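Local coordinates for protein putative endoribonuclease (Klebsiella pneumoniae, PDB 3LYB) that is a putative endoribonuclease of the L-PSP (YjgF-like) family that may cleave RNA, at residues P68-S73 / T138-E142; S73-E78 / V113-F117. All blocks are in the same frame, centred on the assembly; numbering follows the deposited sequence.

Interaction 1 of 2, residues P68-S73 / T138-E142; sequences PILAQS and TVLIE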
loop_
_atom_site.group_PDB
_atom_site.type_symbol
_atom_site.label_atom_id
_atom_site.label_comp_id
_atom_site.label_asym_id
_atom_site.label_seq_id
_atom_site.Cartn_x
_atom_site.Cartn_y
_atom_site.Cartn_z
ATOM N N PRO B 68 3.001 -25.126 9.118
ATOM C CA PRO B 68 4.334 -24.562 8.840
ATOM C C PRO B 68 5.047 -23.943 10.053
ATOM O O PRO B 68 6.257 -24.181 10.255
ATOM C CB PRO B 68 4.053 -23.541 7.738
ATOM C CG PRO B 68 2.796 -24.094 7.063
ATOM C CD PRO B 68 1.976 -24.570 8.216
ATOM N N ILE B 69 4.319 -23.184 10.867
ATOM C CA ILE B 69 4.918 -22.589 12.056
ATOM C C ILE B 69 5.314 -23.664 13.094
ATOM O O ILE B 69 6.377 -23.553 13.728
ATOM C CB ILE B 69 4.026 -21.475 12.654
ATOM C CG1 ILE B 69 4.677 -20.794 13.855
ATOM C CG2 ILE B 69 2.706 -22.022 13.065
ATOM C CD1 ILE B 69 6.123 -20.364 13.654
ATOM N N LEU B 70 4.469 -24.693 13.253
ATOM C CA LEU B 70 4.725 -25.765 14.219
ATOM C C LEU B 70 5.957 -26.532 13.780
ATOM O O LEU B 70 6.915 -26.680 14.534
ATOM C CB LEU B 70 3.504 -26.687 14.353
ATOM C CG LEU B 70 2.259 -26.109 15.058
ATOM C CD1 LEU B 70 1.047 -27.045 14.927
ATOM C CD2 LEU B 70 2.527 -25.756 16.525
ATOM N N ALA B 71 5.952 -26.953 12.525
ATOM C CA ALA B 71 7.071 -27.688 11.968
ATOM C C ALA B 71 8.371 -26.911 12.036
ATOM O O ALA B 71 9.385 -27.458 12.432
ATOM C CB ALA B 71 6.773 -28.096 10.539
ATOM N N GLN B 72 8.353 -25.637 11.653
ATOM C CA GLN B 72 9.571 -24.822 11.680
ATOM C C GLN B 72 10.057 -24.594 13.116
ATOM O O GLN B 72 11.264 -24.649 13.396
ATOM C CB GLN B 72 9.356 -23.486 10.965
ATOM C CG GLN B 72 9.246 -23.566 9.415
ATOM C CD GLN B 72 9.184 -22.189 8.758
ATOM O OE1 GLN B 72 9.364 -21.174 9.417
ATOM N NE2 GLN B 72 8.920 -22.156 7.477
ATOM N N SER B 73 9.129 -24.367 14.036
ATOM C CA SER B 73 9.529 -24.146 15.406
ATOM C C SER B 73 10.201 -25.397 15.930
ATOM O O SER B 73 11.277 -25.341 16.560
ATOM C CB SER B 73 8.332 -23.785 16.277
ATOM O OG SER B 73 7.702 -22.603 15.807
ATOM N N THR B 138 9.816 -17.290 3.326
ATOM C CA THR B 138 9.097 -18.459 3.875
ATOM C C THR B 138 9.586 -18.922 5.279
ATOM O O THR B 138 8.955 -19.808 5.911
ATOM C CB THR B 138 9.113 -19.706 2.906
ATOM O OG1 THR B 138 10.446 -20.193 2.786
ATOM C CG2 THR B 138 8.570 -19.351 1.509
ATOM N N VAL B 139 10.687 -18.352 5.762
ATOM C CA VAL B 139 11.148 -18.674 7.096
ATOM C C VAL B 139 10.391 -17.816 8.121
ATOM O O VAL B 139 10.495 -16.601 8.120
ATOM C CB VAL B 139 12.695 -18.532 7.186
ATOM C CG1 VAL B 139 13.187 -18.375 8.611
ATOM C CG2 VAL B 139 13.366 -19.708 6.490
ATOM N N LEU B 140 9.636 -18.464 8.995
ATOM C CA LEU B 140 8.695 -17.794 9.893
ATOM C C LEU B 140 9.205 -17.537 11.313
ATOM O O LEU B 140 8.624 -16.732 12.056
ATOM C CB LEU B 140 7.409 -18.612 9.991
ATOM C CG LEU B 140 6.686 -18.977 8.692
ATOM C CD1 LEU B 140 5.566 -20.005 8.985
ATOM C CD2 LEU B 140 6.110 -17.734 8.108
ATOM N N ILE B 141 10.294 -18.203 11.676
ATOM C CA ILE B 141 10.809 -18.179 13.039
ATOM C C ILE B 141 12.308 -18.422 12.988
ATOM O O ILE B 141 12.776 -19.245 12.229
ATOM C CB ILE B 141 10.103 -19.251 13.926
ATOM C CG1 ILE B 141 10.713 -19.321 15.321
ATOM C CG2 ILE B 141 10.147 -20.654 13.278
ATOM C CD1 ILE B 141 10.212 -18.291 16.273
ATOM N N GLU B 142 13.071 -17.675 13.757
ATOM C CA GLU B 142 14.491 -17.952 13.874
ATOM C C GLU B 142 14.875 -17.710 15.322
ATOM O O GLU B 142 14.556 -16.641 15.866
ATOM C CB GLU B 142 15.316 -17.054 12.959
ATOM C CG GLU B 142 16.736 -16.886 13.480
ATOM C CD GLU B 142 17.719 -16.355 12.462
ATOM O OE1 GLU B 142 17.310 -16.103 11.310
ATOM O OE2 GLU B 142 18.916 -16.186 12.820
#
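Two backbone carbonyls grip the carboxamide nitrogen of Gln-72: NE2 donates across the contact to Thr-138 O at 2.8 Å, nearly straight at 169°, and also bonds Val-40 O. Thr-138 O lies close to the amide plane of Gln-72. The other half of the same amide accepts: Leu-140 N donates to Gln-72 OE1 at 2.8 Å, arriving in the carbonyl plane on a lone pair. Binding one donor and one acceptor on either side of Val-139, the amide has its rotation fixed and its N and O ends distinguished. Its reach comes from a chain extended beyond CG, which stands anti to the carbonyl carbon (chi1 -72°).

Apolar contacts adjoin the Gln-72 amide. Leu-140 crosses the Gln-72 chain at about a right angle, and its CD1 settles on the helix turn, 4.0 Å from Pro-68 CB and 3.9 Å from Ile-69 N. Farther along, Ile-141 CG2 meets Gln-72 CB at 3.7 Å and also touches Ile-69 CD1 at 4.1 Å. Ser-73 OG, 4.0 Å from Ile-141 CG2, donates a hydrogen bond to Ile-69 O, which also accepts from Ser-73 N on the opposite face of its plane.

The contact joins helix 60-85 to the loop entering strand 141-148, and Tyr-110 of helix 107-115 touches both Ser-73 and Ile-141. Beyond it, Glu-142 pairs through its backbone with Tyr-100 in the neighbouring strand 94-101 of the sheet.

Interaction 2 of 2, residues S73-E78 / V113-F117; sequences SWYVLE and VRKLF
Residues 73-78, on helix 60-85, pack against 113-117, the end region of helix 107-115, in a helix-to-helix contact. The CA atoms of Trp-74 and Val-113 are 6.3 Å apart, those of Leu-77 and Arg-114 7.4 Å. Leu-77 and Phe-117 both direct CB toward the opposite segment. The Leu-77 CB lies over one face of the Phe-117 ring, 3.7 Å from its centroid and 15° off the normal, which meets the geometry of a CH-pi contact. The Phe-117 ring is brought there with CG anti to the carbonyl carbon (chi1 -73°).

Leu-77 CD1 extends past the ring to Val-113 CG1, 3.7 Å away, and also reaches Arg-114 CA. Trp-74 CD1 lies at the edge of the Phe-117 ring, near its plane, 3.9 Å from Phe-117 CZ; the indole five-membered ring and the phenyl are oblique, their planes at 50°. Trp-74 and Val-113 also touch Leu-54 of helix 48-54.

Glu-78 OE1, 3.7 Å from Phe-117 CE2, is hydrogen-bonded outside the segments, OE2 forms salt bridges with Arg-81 and Arg-82, and Arg-114 NH1 bonds Ser-125 OG. With no hydrogen bond across it, the contact probably owes its cohesion to buried apolar surface and the CH-pi contact.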
loop_
_atom_site.group_PDB
_atom_site.type_symbol
_atom_site.label_atom_id
_atom_site.label_comp_id
_atom_site.label_asym_id
_atom_site.label_seq_id
_atom_site.Cartn_x
_atom_site.Cartn_y
_atom_site.Cartn_z
ATOM N N SER B 73 9.129 -24.367 14.036
ATOM C CA SER B 73 9.529 -24.146 15.406
ATOM C C SER B 73 10.201 -25.397 15.930
ATOM O O SER B 73 11.277 -25.341 16.560
ATOM C CB SER B 73 8.332 -23.785 16.277
ATOM O OG SER B 73 7.702 -22.603 15.807
ATOM N N TRP B 74 9.572 -26.536 15.648
ATOM C CA TRP B 74 10.043 -27.764 16.218
ATOM C C TRP B 74 11.445 -27.990 15.660
ATOM O O TRP B 74 12.410 -28.186 16.409
ATOM C CB TRP B 74 9.102 -28.935 15.919
ATOM C CG TRP B 74 9.741 -30.223 16.324
ATOM C CD1 TRP B 74 9.762 -30.773 17.580
ATOM C CD2 TRP B 74 10.537 -31.080 15.493
ATOM N NE1 TRP B 74 10.500 -31.938 17.572
ATOM C CE2 TRP B 74 10.983 -32.152 16.303
ATOM C CE3 TRP B 74 10.899 -31.055 14.139
ATOM C CZ2 TRP B 74 11.777 -33.197 15.802
ATOM C CZ3 TRP B 74 11.685 -32.093 13.629
ATOM C CH2 TRP B 74 12.110 -33.154 14.465
ATOM N N TYR B 75 11.554 -27.906 14.342
ATOM C CA TYR B 75 12.812 -28.121 13.656
ATOM C C TYR B 75 13.938 -27.257 14.209
ATOM O O TYR B 75 15.076 -27.681 14.296
ATOM C CB TYR B 75 12.613 -27.874 12.161
ATOM C CG TYR B 75 13.603 -28.606 11.323
ATOM C CD1 TYR B 75 13.299 -29.865 10.793
ATOM C CD2 TYR B 75 14.872 -28.063 11.076
ATOM C CE1 TYR B 75 14.238 -30.568 10.022
ATOM C CE2 TYR B 75 15.814 -28.748 10.300
ATOM C CZ TYR B 75 15.497 -30.002 9.788
ATOM O OH TYR B 75 16.442 -30.678 9.027
ATOM N N VAL B 76 13.618 -26.035 14.587
ATOM C CA VAL B 76 14.635 -25.118 15.053
ATOM C C VAL B 76 15.031 -25.468 16.470
ATOM O O VAL B 76 16.218 -25.502 16.802
ATOM C CB VAL B 76 14.146 -23.644 14.998
ATOM C CG1 VAL B 76 14.936 -22.751 15.974
ATOM C CG2 VAL B 76 14.262 -23.128 13.608
ATOM N N LEU B 77 14.016 -25.688 17.301
ATOM C CA LEU B 77 14.230 -26.028 18.697
ATOM C C LEU B 77 15.015 -27.327 18.866
ATOM O O LEU B 77 15.962 -27.382 19.651
ATOM C CB LEU B 77 12.911 -26.061 19.441
ATOM C CG LEU B 77 12.347 -24.665 19.718
ATOM C CD1 LEU B 77 10.973 -24.747 20.347
ATOM C CD2 LEU B 77 13.279 -23.839 20.610
ATOM N N GLU B 78 14.651 -28.344 18.087
ATOM C CA GLU B 78 15.379 -29.610 18.062
ATOM C C GLU B 78 16.814 -29.456 17.559
ATOM O O GLU B 78 17.710 -30.144 18.045
ATOM C CB GLU B 78 14.605 -30.667 17.258
ATOM C CG GLU B 78 15.319 -32.024 17.064
ATOM C CD GLU B 78 15.432 -32.883 18.347
ATOM O OE1 GLU B 78 14.783 -32.553 19.373
ATOM O OE2 GLU B 78 16.171 -33.902 18.304
ATOM N N VAL B 113 5.125 -25.366 21.287
ATOM C CA VAL B 113 6.320 -26.148 21.002
ATOM C C VAL B 113 7.430 -25.946 22.033
ATOM O O VAL B 113 8.089 -26.912 22.442
ATOM C CB VAL B 113 6.839 -25.857 19.587
ATOM C CG1 VAL B 113 8.018 -26.742 19.237
ATOM C CG2 VAL B 113 5.725 -26.072 18.588
ATOM N N ARG B 114 7.634 -24.706 22.462
ATOM C CA ARG B 114 8.732 -24.428 23.377
ATOM C C ARG B 114 8.530 -25.143 24.705
ATOM O O ARG B 114 9.484 -25.648 25.276
ATOM C CB ARG B 114 8.951 -22.938 23.600
ATOM C CG ARG B 114 10.293 -22.666 24.228
ATOM C CD ARG B 114 10.547 -21.231 24.545
ATOM N NE ARG B 114 9.436 -20.595 25.240
ATOM C CZ ARG B 114 9.404 -19.305 25.568
ATOM N NH1 ARG B 114 10.437 -18.509 25.278
ATOM N NH2 ARG B 114 8.338 -18.805 26.185
ATOM N N LYS B 115 7.294 -25.198 25.178
ATOM C CA LYS B 115 6.951 -25.982 26.362
ATOM C C LYS B 115 7.463 -27.443 26.302
ATOM O O LYS B 115 7.957 -27.977 27.305
ATOM C CB LYS B 115 5.447 -25.986 26.579
ATOM C CG LYS B 115 4.923 -24.768 27.269
ATOM C CD LYS B 115 3.387 -24.859 27.359
ATOM C CE LYS B 115 2.760 -23.538 27.802
ATOM N NZ LYS B 115 1.346 -23.412 27.350
ATOM N N LEU B 116 7.349 -28.073 25.133
ATOM C CA LEU B 116 7.852 -29.433 24.948
ATOM C C LEU B 116 9.357 -29.591 25.184
ATOM O O LEU B 116 9.829 -30.706 25.319
ATOM C CB LEU B 116 7.509 -29.979 23.547
ATOM C CG LEU B 116 6.099 -29.846 22.954
ATOM C CD1 LEU B 116 6.080 -30.352 21.516
ATOM C CD2 LEU B 116 5.019 -30.527 23.783
ATOM N N PHE B 117 10.105 -28.495 25.209
ATOM C CA PHE B 117 11.560 -28.575 25.348
ATOM C C PHE B 117 12.017 -28.071 26.705
ATOM O O PHE B 117 13.135 -28.360 27.140
ATOM C CB PHE B 117 12.267 -27.754 24.267
ATOM C CG PHE B 117 12.220 -28.369 22.917
ATOM C CD1 PHE B 117 11.081 -28.265 22.132
ATOM C CD2 PHE B 117 13.321 -29.046 22.421
ATOM C CE1 PHE B 117 11.037 -28.849 20.885
ATOM C CE2 PHE B 117 13.299 -29.624 21.178
ATOM C CZ PHE B 117 12.160 -29.524 20.397
#

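Interactions 1 and 2 lie on consecutive parts of helix 60-85, share Ser-73 and have centres about 10 Å apart. Along the chain the order is 68-73, 73-78, 113-117, 138-142, so interaction 2 is nested within the loop closed by interaction 1. They also touch directly, Leu-70 CD2 lying 3.8 Å from Val-113 CG2. Interaction 1 fastens helix 60-85 to the start of strand 141-148, a strand of the mixed sheet, and interaction 2 sets helix 107-115 against the same helix. The first combines side-chain-to-backbone hydrogen bonds with apolar packing; the second has no hydrogen bond across it. All four segments fall within the L-PSP family region.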